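Putative transcriptional regulator (Streptomyces coelicolor A3, PDB 2PQQ) probably binds cyclic AMP through its N-terminal domain, the part present here, and probably regulates transcription as a DNA-binding protein of the CRP family. Local coordinates at residues D17-Q20 / S21-R25; D110-P113 / W114-V117; N116-P119 / E120-T123; L125-A128 / V129-L133. All coordinates share one frame; numbering follows the deposited sequence.

Contact 1. Residues D17-Q20 / S21-R25; sequences DDEQ and SAELR. With FMT (formic acid), chain E.
A capping box starts helix 18-27, and its N-cap residue, D17, is also gripped from the next turn by S21. D17 OD1 accepts the backbone N of Q20 at 2.7 Å, nearly along its own C-O axis, and in return Q20 OE1 receives the backbone N of D17 at 2.9 Å. Two donors of S21 converge on D17 O. The backbone N comes in tilted by only 19° from the carbonyl plane, whereas OG, set beside its own backbone N by a chi1 of -60°, lies 2.8 Å from D17 O, well above that plane. On another flank, E19 and E23, one turn apart, bring OE1 of E19 within 3.8 Å of OE2 of E23. These like charges are probably tempered by R118, which forms a salt bridge with E23 and a long, weak ion pair with E19, while E23 OE1 takes the indole N-H of W114. With an alanine in place of E23, R118 would probably lose its main counter-charge and W114 NE1 its acceptor. Further on, the edge of the R25 guanidinium meets a formic acid molecule, probably from the crystallisation liquor, NE donating a hydrogen bond to O1 at 2.9 Å.

Contact 2. Residues D110-P113 / W114-V117; sequences DLQP and WLNV
Q112 and N116, one turn apart on helix 111-117, set their amides at an angle to each other, the two planes 44° apart. The helix follows strand 101-107, the last of the cyclic nucleotide-binding barrel, and lies between helices 18-27 and 120-139. ND2 of N116 approaches OE1 of Q112 at 2.7 Å, but the N-H points poorly at the oxygen and the bond is weak; OE1 also sits too close to another atom of the model, which makes its position less certain. CG of Q112 runs anti to the backbone N (chi1 -154°) and the chain then folds at chi2, swinging the amide up the helix toward N116. The other end of that amide faces the second subunit, where NE2 gives a hydrogen bond to the P119 carbonyl. With an alanine in place of Q112, that carbonyl would probably be left without its donor.

A different flank of the same helix is apolar. L111 CD1 rests obliquely against the W114 indole, 4.3 Å from CE3, and L115 packs against V121. The backbone beneath is regular here, with L115 N bonded almost straight to L111 O at 2.9 Å, but the preceding bond, W114 N to D110 O, is weak. W114 sends its ring away from this turn toward helix 18-27, where NE1 donates to E23. The helix thus divides its chemistry: an apolar flank with one satisfied indole N-H turned into its own chain, and an amide flank from which Q112 NE2 reaches the second subunit.

Contact 3. Residues N116-P119 / E120-T123; sequences NVRP and EVAT
R118, P119 and E120 form the bend between helix 111-117 and the long helix 120-139, the helix that in CRP-type regulators follows the cyclic nucleotide-binding barrel and pairs the two subunits. R118, which touches V121 across the bend, is the first residue to leave helical geometry, and the proline that follows it has no N-H to offer a carbonyl of the preceding helix. The chain then turns into the new helix through two three-residue steps: V121 N reaches R118 O at 3.0 Å and A122 N reaches P119 O at 3.3 Å. In both cases the donor stands well above the carbonyl plane rather than near it.

The ring of P119 adjoins the E120 peptide, and across the interface it packs against N116 of the second subunit. Much of the cover E120 receives in this turn is simply its neighbour P119; the residue remains exposed, and its extended chain carries the carboxylate away. Around it are Q20 of the same chain and Q112 of the second subunit. A122 meets its own counterpart, A122 of the second subunit.

R118 supplies the remaining cover. Folded at both chi2 (54°) and chi3, its chain doubles back so that NE can pair with E23 on helix 18-27, and its aliphatic part crosses V121 at about a right angle. V121 CG2 sits in that crossing, 3.6 Å from R118 CG and 3.5 Å from R118 O.

Contact 4. Residues L125-A128 / V129-L133; sequences LLRA and VARRL
Backbone bonds between L125-A128 and V129-L133 keep helix 120-139 regular: V129 N meets L125 O at 3.1 Å, and A130 and R131 bind L126 and R127 in the same fashion. The step from R132 N to A128 O is longer, 3.4 Å, and weak.

Methyl groups approach backbone carbonyls: A130 CB lies 3.2 Å from L126 O, and V129 CG2 3.6 Å from L125 O.

Two charged groups line one flank. R127 and R131 lie side by side and point the same way, their guanidinium planes 32° apart, with NH1 of R131 at the edge of the R127 group and 4.1 Å from R127 CG. Both face D87 of the second subunit, in a salt bridge from R131 and a weak, long pairing from R127. On another side R132 turns off at chi3, and its buried NE has no partner in the model.

Toward the second subunit, V129 meets V129 of the second subunit and A130 meets F86 of the second subunit. On its own chain the helix packs L125 against L12, F13 and F86, and a salt bridge from R132 to E82 ties it to the segment after strand 79-80, which in relatives belongs to the cyclic nucleotide site.

In the fold
Contacts 1, 2 and 3 form one cluster on one side of the chain's centre: the centres of contacts 2 and 3 are about 7 Å apart, and contact 1 lies about 12 and 11 Å from them. E23 joins all three, since its two carboxylate oxygens go to contacts 2 and 3 separately. V121 CG2 of contact 3 packs 3.6 Å from W114 NE1 of contact 2. Contact 4 stands further along helix 120-139, its centre about 18 Å from contacts 1 and 2, reaching contact 2 through L111 and L125. E82, partner of its R132, probably corresponds to a nucleotide-binding residue of CRP relatives. Contacts 2, 3 and 4 meet the second subunit; contact 1 does not.

Contact 1. Residues D17-Q20 / S21-R25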
loop_
_atom_site.group_PDB
_atom_site.type_symbol
_atom_site.label_atom_id
_atom_site.label_comp_id
_atom_site.label_asym_id
_atom_site.label_seq_id
_atom_site.Cartn_x
_atom_site.Cartn_y
_atom_site.Cartn_z
ATOM N N ASP A 17 -13.904 15.756 -21.098
ATOM C CA ASP A 17 -14.679 15.831 -22.340
ATOM C C ASP A 17 -13.798 16.321 -23.501
ATOM O O ASP A 17 -12.615 16.640 -23.295
ATOM C CB ASP A 17 -15.990 16.648 -22.185
ATOM C CG ASP A 17 -15.760 18.121 -21.834
ATOM O OD1 ASP A 17 -14.679 18.679 -22.139
ATOM O OD2 ASP A 17 -16.698 18.731 -21.253
ATOM N N ASP A 18 -14.366 16.358 -24.706
ATOM C CA ASP A 18 -13.624 16.765 -25.902
ATOM C C ASP A 18 -13.130 18.216 -25.805
ATOM O O ASP A 18 -12.005 18.522 -26.229
ATOM C CB ASP A 18 -14.463 16.553 -27.170
ATOM C CG ASP A 18 -14.672 15.070 -27.514
ATOM O OD1 ASP A 18 -14.103 14.183 -26.825
ATOM O OD2 ASP A 18 -15.401 14.789 -28.492
ATOM N N GLU A 19 -13.947 19.103 -25.234
ATOM C CA GLU A 19 -13.547 20.506 -25.118
ATOM C C GLU A 19 -12.398 20.653 -24.129
ATOM O O GLU A 19 -11.437 21.361 -24.412
ATOM C CB GLU A 19 -14.716 21.453 -24.758
ATOM C CG GLU A 19 -14.256 22.701 -23.946
ATOM C CD GLU A 19 -15.082 23.980 -24.140
ATOM O OE1 GLU A 19 -15.439 24.603 -23.104
ATOM O OE2 GLU A 19 -15.354 24.394 -25.303
ATOM N N GLN A 20 -12.492 19.989 -22.975
ATOM C CA GLN A 20 -11.443 20.069 -21.962
ATOM C C GLN A 20 -10.142 19.467 -22.494
ATOM O O GLN A 20 -9.064 20.002 -22.245
ATOM C CB GLN A 20 -11.869 19.411 -20.648
ATOM C CG GLN A 20 -13.057 20.098 -19.949
ATOM C CD GLN A 20 -13.797 19.175 -18.998
ATOM O OE1 GLN A 20 -13.767 17.934 -19.132
ATOM N NE2 GLN A 20 -14.476 19.773 -18.031
ATOM N N SER A 21 -10.255 18.376 -23.239
ATOM C CA SER A 21 -9.106 17.732 -23.883
ATOM C C SER A 21 -8.448 18.675 -24.912
ATOM O O SER A 21 -7.227 18.672 -25.064
ATOM C CB SER A 21 -9.545 16.448 -24.585
ATOM O OG SER A 21 -10.107 15.517 -23.668
ATOM N N ALA A 22 -9.264 19.447 -25.636
ATOM C CA ALA A 22 -8.735 20.453 -26.557
ATOM C C ALA A 22 -7.931 21.549 -25.812
ATOM O O ALA A 22 -6.840 21.940 -26.261
ATOM C CB ALA A 22 -9.871 21.050 -27.400
ATOM N N GLU A 23 -8.445 22.002 -24.666
ATOM C CA GLU A 23 -7.787 23.034 -23.856
ATOM C C GLU A 23 -6.448 22.536 -23.311
ATOM O O GLU A 23 -5.449 23.243 -23.376
ATOM C CB GLU A 23 -8.663 23.457 -22.676
ATOM C CG GLU A 23 -10.033 24.038 -23.056
ATOM C CD GLU A 23 -10.980 24.141 -21.848
ATOM O OE1 GLU A 23 -10.790 23.403 -20.859
ATOM O OE2 GLU A 23 -11.906 24.971 -21.886
ATOM N N LEU A 24 -6.475 21.330 -22.752
ATOM C CA LEU A 24 -5.286 20.578 -22.335
ATOM C C LEU A 24 -4.240 20.543 -23.444
ATOM O O LEU A 24 -3.083 20.904 -23.211
ATOM C CB LEU A 24 -5.682 19.156 -21.946
ATOM C CG LEU A 24 -4.540 18.208 -21.550
ATOM C CD1 LEU A 24 -3.587 18.782 -20.412
ATOM C CD2 LEU A 24 -5.147 16.846 -21.187
ATOM N N ARG A 25 -4.644 20.112 -24.635
ATOM C CA ARG A 25 -3.731 20.021 -25.778
ATOM C C ARG A 25 -3.128 21.364 -26.166
ATOM O O ARG A 25 -1.918 21.455 -26.367
ATOM C CB ARG A 25 -4.412 19.375 -26.994
ATOM C CG ARG A 25 -3.537 19.300 -28.237
ATOM C CD ARG A 25 -2.234 18.580 -27.951
ATOM N NE ARG A 25 -1.311 18.578 -29.090
ATOM C CZ ARG A 25 -0.288 19.408 -29.233
ATOM N NH1 ARG A 25 -0.055 20.352 -28.321
ATOM N NH2 ARG A 25 0.503 19.298 -30.287
HETATM C C FMT E . -2.413 15.959 -30.729
HETATM O O1 FMT E . -1.230 16.284 -30.879
HETATM O O2 FMT E . -3.332 16.772 -30.602
#

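Contact 2. Residues D110-P113 / W114-V117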
loop_
_atom_site.group_PDB
_atom_site.type_symbol
_atom_site.label_atom_id
_atom_site.label_comp_id
_atom_site.label_asym_id
_atom_site.label_seq_id
_atom_site.Cartn_x
_atom_site.Cartn_y
_atom_site.Cartn_z
ATOM N N ASP A 110 1.220 26.156 -15.954
ATOM C CA ASP A 110 0.169 26.214 -16.976
ATOM C C ASP A 110 -1.203 25.847 -16.445
ATOM O O ASP A 110 -2.214 25.909 -17.168
ATOM C CB ASP A 110 0.480 25.227 -18.097
ATOM C CG ASP A 110 1.806 25.475 -18.731
ATOM O OD1 ASP A 110 2.171 26.657 -18.920
ATOM O OD2 ASP A 110 2.476 24.466 -19.051
ATOM N N LEU A 111 -1.240 25.420 -15.197
ATOM C CA LEU A 111 -2.470 24.945 -14.603
ATOM C C LEU A 111 -3.428 26.077 -14.288
ATOM O O LEU A 111 -4.613 26.016 -14.617
ATOM C CB LEU A 111 -2.119 24.178 -13.320
ATOM C CG LEU A 111 -3.012 23.076 -12.787
ATOM C CD1 LEU A 111 -3.488 22.112 -13.896
ATOM C CD2 LEU A 111 -2.219 22.357 -11.645
ATOM N N GLN A 112 -2.940 27.103 -13.600
ATOM C CA GLN A 112 -3.797 28.227 -13.246
ATOM C C GLN A 112 -4.509 28.895 -14.437
ATOM O O GLN A 112 -5.718 29.168 -14.358
ATOM C CB GLN A 112 -3.028 29.302 -12.445
ATOM C CG GLN A 112 -3.949 30.077 -11.572
ATOM C CD GLN A 112 -4.926 29.149 -10.868
ATOM O OE1 GLN A 112 -6.125 29.149 -11.154
ATOM N NE2 GLN A 112 -4.415 28.328 -9.978
ATOM N N PRO A 113 -3.775 29.189 -15.530
ATOM C CA PRO A 113 -4.484 29.779 -16.668
ATOM C C PRO A 113 -5.565 28.842 -17.210
ATOM O O PRO A 113 -6.593 29.301 -17.661
ATOM C CB PRO A 113 -3.383 29.956 -17.710
ATOM C CG PRO A 113 -2.121 30.074 -16.881
ATOM C CD PRO A 113 -2.338 29.053 -15.813
ATOM N N TRP A 114 -5.306 27.541 -17.205
ATOM C CA TRP A 114 -6.304 26.607 -17.699
ATOM C C TRP A 114 -7.523 26.611 -16.789
ATOM O O TRP A 114 -8.642 26.785 -17.261
ATOM C CB TRP A 114 -5.701 25.221 -17.881
ATOM C CG TRP A 114 -6.648 24.179 -18.399
ATOM C CD1 TRP A 114 -7.843 24.372 -19.100
ATOM C CD2 TRP A 114 -6.473 22.774 -18.287
ATOM N NE1 TRP A 114 -8.404 23.147 -19.398
ATOM C CE2 TRP A 114 -7.575 22.157 -18.932
ATOM C CE3 TRP A 114 -5.485 21.967 -17.708
ATOM C CZ2 TRP A 114 -7.715 20.771 -18.994
ATOM C CZ3 TRP A 114 -5.630 20.582 -17.774
ATOM C CH2 TRP A 114 -6.746 20.006 -18.402
ATOM N N LEU A 115 -7.307 26.492 -15.478
ATOM C CA LEU A 115 -8.427 26.553 -14.516
ATOM C C LEU A 115 -9.211 27.860 -14.596
ATOM O O LEU A 115 -10.428 27.851 -14.442
ATOM C CB LEU A 115 -7.970 26.296 -13.076
ATOM C CG LEU A 115 -7.145 25.034 -12.803
ATOM C CD1 LEU A 115 -6.959 24.851 -11.272
ATOM C CD2 LEU A 115 -7.749 23.780 -13.448
ATOM N N ASN A 116 -8.519 28.965 -14.860
ATOM C CA ASN A 116 -9.159 30.275 -15.042
ATOM C C ASN A 116 -10.059 30.347 -16.267
ATOM O O ASN A 116 -11.075 31.017 -16.248
ATOM C CB ASN A 116 -8.103 31.380 -15.141
ATOM C CG ASN A 116 -7.388 31.626 -13.823
ATOM O OD1 ASN A 116 -6.655 32.611 -13.663
ATOM N ND2 ASN A 116 -7.581 30.717 -12.874
ATOM N N VAL A 117 -9.668 29.670 -17.337
ATOM C CA VAL A 117 -10.469 29.612 -18.559
ATOM C C VAL A 117 -11.649 28.635 -18.410
ATOM O O VAL A 117 -12.727 28.842 -18.986
ATOM C CB VAL A 117 -9.556 29.210 -19.754
ATOM C CG1 VAL A 117 -10.344 28.673 -20.917
ATOM C CG2 VAL A 117 -8.691 30.400 -20.169
#

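Contact 3. Residues N116-P119 / E120-T123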
loop_
_atom_site.group_PDB
_atom_site.type_symbol
_atom_site.label_atom_id
_atom_site.label_comp_id
_atom_site.label_asym_id
_atom_site.label_seq_id
_atom_site.Cartn_x
_atom_site.Cartn_y
_atom_site.Cartn_z
ATOM N N ASN A 116 -8.519 28.965 -14.860
ATOM C CA ASN A 116 -9.159 30.275 -15.042
ATOM C C ASN A 116 -10.059 30.347 -16.267
ATOM O O ASN A 116 -11.075 31.017 -16.248
ATOM C CB ASN A 116 -8.103 31.380 -15.141
ATOM C CG ASN A 116 -7.388 31.626 -13.823
ATOM O OD1 ASN A 116 -6.655 32.611 -13.663
ATOM N ND2 ASN A 116 -7.581 30.717 -12.874
ATOM N N VAL A 117 -9.668 29.670 -17.337
ATOM C CA VAL A 117 -10.469 29.612 -18.559
ATOM C C VAL A 117 -11.649 28.635 -18.410
ATOM O O VAL A 117 -12.727 28.842 -18.986
ATOM C CB VAL A 117 -9.556 29.210 -19.754
ATOM C CG1 VAL A 117 -10.344 28.673 -20.917
ATOM C CG2 VAL A 117 -8.691 30.400 -20.169
ATOM N N ARG A 118 -11.430 27.572 -17.637
ATOM C CA ARG A 118 -12.376 26.451 -17.571
ATOM C C ARG A 118 -12.421 25.891 -16.145
ATOM O O ARG A 118 -11.778 24.880 -15.825
ATOM C CB ARG A 118 -11.983 25.382 -18.582
ATOM C CG ARG A 118 -12.988 24.201 -18.765
ATOM C CD ARG A 118 -14.400 24.632 -19.102
ATOM N NE ARG A 118 -14.452 25.724 -20.075
ATOM C CZ ARG A 118 -15.371 26.694 -20.063
ATOM N NH1 ARG A 118 -16.306 26.728 -19.113
ATOM N NH2 ARG A 118 -15.345 27.642 -20.995
ATOM N N PRO A 119 -13.210 26.544 -15.291
ATOM C CA PRO A 119 -13.218 26.289 -13.851
ATOM C C PRO A 119 -13.681 24.877 -13.476
ATOM O O PRO A 119 -13.325 24.392 -12.399
ATOM C CB PRO A 119 -14.199 27.337 -13.312
ATOM C CG PRO A 119 -14.397 28.314 -14.421
ATOM C CD PRO A 119 -14.223 27.542 -15.676
ATOM N N GLU A 120 -14.470 24.241 -14.351
ATOM C CA GLU A 120 -14.930 22.861 -14.146
ATOM C C GLU A 120 -13.792 21.846 -14.105
ATOM O O GLU A 120 -13.958 20.736 -13.584
ATOM C CB GLU A 120 -15.911 22.437 -15.251
ATOM C CG GLU A 120 -17.282 23.072 -15.157
ATOM C CD GLU A 120 -18.348 22.302 -15.933
ATOM O OE1 GLU A 120 -19.105 22.942 -16.701
ATOM O OE2 GLU A 120 -18.441 21.058 -15.758
ATOM N N VAL A 121 -12.656 22.219 -14.692
ATOM C CA VAL A 121 -11.488 21.361 -14.761
ATOM C C VAL A 121 -10.941 21.094 -13.361
ATOM O O VAL A 121 -10.479 19.996 -13.112
ATOM C CB VAL A 121 -10.397 21.931 -15.707
ATOM C CG1 VAL A 121 -9.045 21.202 -15.549
ATOM C CG2 VAL A 121 -10.849 21.833 -17.161
ATOM N N ALA A 122 -10.990 22.088 -12.465
ATOM C CA ALA A 122 -10.448 21.935 -11.106
ATOM C C ALA A 122 -11.174 20.821 -10.389
ATOM O O ALA A 122 -10.556 19.934 -9.812
ATOM C CB ALA A 122 -10.552 23.270 -10.292
ATOM N N THR A 123 -12.500 20.853 -10.481
ATOM C CA THR A 123 -13.362 19.835 -9.936
ATOM C C THR A 123 -13.087 18.453 -10.543
ATOM O O THR A 123 -13.015 17.451 -9.817
ATOM C CB THR A 123 -14.816 20.275 -10.147
ATOM O OG1 THR A 123 -15.004 21.486 -9.414
ATOM C CG2 THR A 123 -15.784 19.243 -9.634
#

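Contact 4. Residues L125-A128 / V129-L133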
loop_
_atom_site.group_PDB
_atom_site.type_symbol
_atom_site.label_atom_id
_atom_site.label_comp_id
_atom_site.label_asym_id
_atom_site.label_seq_id
_atom_site.Cartn_x
_atom_site.Cartn_y
_atom_site.Cartn_z
ATOM N N LEU A 125 -10.229 17.475 -12.090
ATOM C CA LEU A 125 -8.913 17.013 -11.660
ATOM C C LEU A 125 -8.929 16.550 -10.215
ATOM O O LEU A 125 -8.360 15.511 -9.905
ATOM C CB LEU A 125 -7.839 18.072 -11.905
ATOM C CG LEU A 125 -7.676 18.397 -13.398
ATOM C CD1 LEU A 125 -6.660 19.489 -13.545
ATOM C CD2 LEU A 125 -7.320 17.160 -14.251
ATOM N N LEU A 126 -9.606 17.291 -9.341
ATOM C CA LEU A 126 -9.742 16.893 -7.936
ATOM C C LEU A 126 -10.437 15.541 -7.795
ATOM O O LEU A 126 -10.031 14.713 -6.977
ATOM C CB LEU A 126 -10.487 17.975 -7.135
ATOM C CG LEU A 126 -9.654 19.211 -6.759
ATOM C CD1 LEU A 126 -10.588 20.358 -6.343
ATOM C CD2 LEU A 126 -8.657 18.873 -5.650
ATOM N N ARG A 127 -11.502 15.340 -8.575
ATOM C CA ARG A 127 -12.197 14.052 -8.647
ATOM C C ARG A 127 -11.241 12.927 -8.980
ATOM O O ARG A 127 -11.179 11.955 -8.254
ATOM C CB ARG A 127 -13.330 14.086 -9.682
ATOM C CG ARG A 127 -14.144 12.799 -9.773
ATOM C CD ARG A 127 -15.376 12.938 -10.681
ATOM N NE ARG A 127 -16.610 13.111 -9.909
ATOM C CZ ARG A 127 -17.210 14.276 -9.691
ATOM N NH1 ARG A 127 -16.704 15.396 -10.199
ATOM N NH2 ARG A 127 -18.324 14.325 -8.972
ATOM N N ALA A 128 -10.489 13.073 -10.068
ATOM C CA ALA A 128 -9.595 12.026 -10.564
ATOM C C ALA A 128 -8.551 11.635 -9.529
ATOM O O ALA A 128 -8.376 10.459 -9.237
ATOM C CB ALA A 128 -8.918 12.488 -11.849
ATOM N N VAL A 129 -7.866 12.629 -8.964
ATOM C CA VAL A 129 -6.851 12.380 -7.939
ATOM C C VAL A 129 -7.466 11.764 -6.669
ATOM O O VAL A 129 -6.913 10.803 -6.108
ATOM C CB VAL A 129 -6.015 13.669 -7.642
ATOM C CG1 VAL A 129 -5.033 13.425 -6.519
ATOM C CG2 VAL A 129 -5.256 14.096 -8.884
ATOM N N ALA A 130 -8.616 12.286 -6.233
ATOM C CA ALA A 130 -9.310 11.748 -5.045
ATOM C C ALA A 130 -9.692 10.289 -5.229
ATOM O O ALA A 130 -9.635 9.499 -4.274
ATOM C CB ALA A 130 -10.555 12.554 -4.718
ATOM N N ARG A 131 -10.104 9.948 -6.450
ATOM C CA ARG A 131 -10.538 8.586 -6.786
ATOM C C ARG A 131 -9.417 7.579 -6.541
ATOM O O ARG A 131 -9.595 6.576 -5.843
ATOM C CB ARG A 131 -11.020 8.540 -8.231
ATOM C CG ARG A 131 -11.599 7.210 -8.685
ATOM C CD ARG A 131 -12.865 7.431 -9.502
ATOM N NE ARG A 131 -14.055 7.144 -8.705
ATOM C CZ ARG A 131 -15.207 7.811 -8.772
ATOM N NH1 ARG A 131 -15.351 8.853 -9.591
ATOM N NH2 ARG A 131 -16.216 7.442 -7.985
ATOM N N ARG A 132 -8.251 7.866 -7.093
ATOM C CA ARG A 132 -7.100 7.002 -6.924
ATOM C C ARG A 132 -6.605 6.885 -5.488
ATOM O O ARG A 132 -6.261 5.795 -5.028
ATOM C CB ARG A 132 -5.993 7.488 -7.819
ATOM C CG ARG A 132 -5.948 6.713 -9.096
ATOM C CD ARG A 132 -4.676 6.990 -9.785
ATOM N NE ARG A 132 -4.738 8.325 -10.338
ATOM C CZ ARG A 132 -3.686 9.022 -10.733
ATOM N NH1 ARG A 132 -3.878 10.234 -11.225
ATOM N NH2 ARG A 132 -2.459 8.511 -10.633
ATOM N N LEU A 133 -6.562 8.019 -4.793
ATOM C CA LEU A 133 -6.165 8.055 -3.388
ATOM C C LEU A 133 -7.150 7.225 -2.555
ATOM O O LEU A 133 -6.763 6.541 -1.583
ATOM C CB LEU A 133 -6.058 9.508 -2.904
ATOM C CG LEU A 133 -5.523 9.746 -1.492
ATOM C CD1 LEU A 133 -4.095 9.270 -1.341
ATOM C CD2 LEU A 133 -5.642 11.220 -1.134
#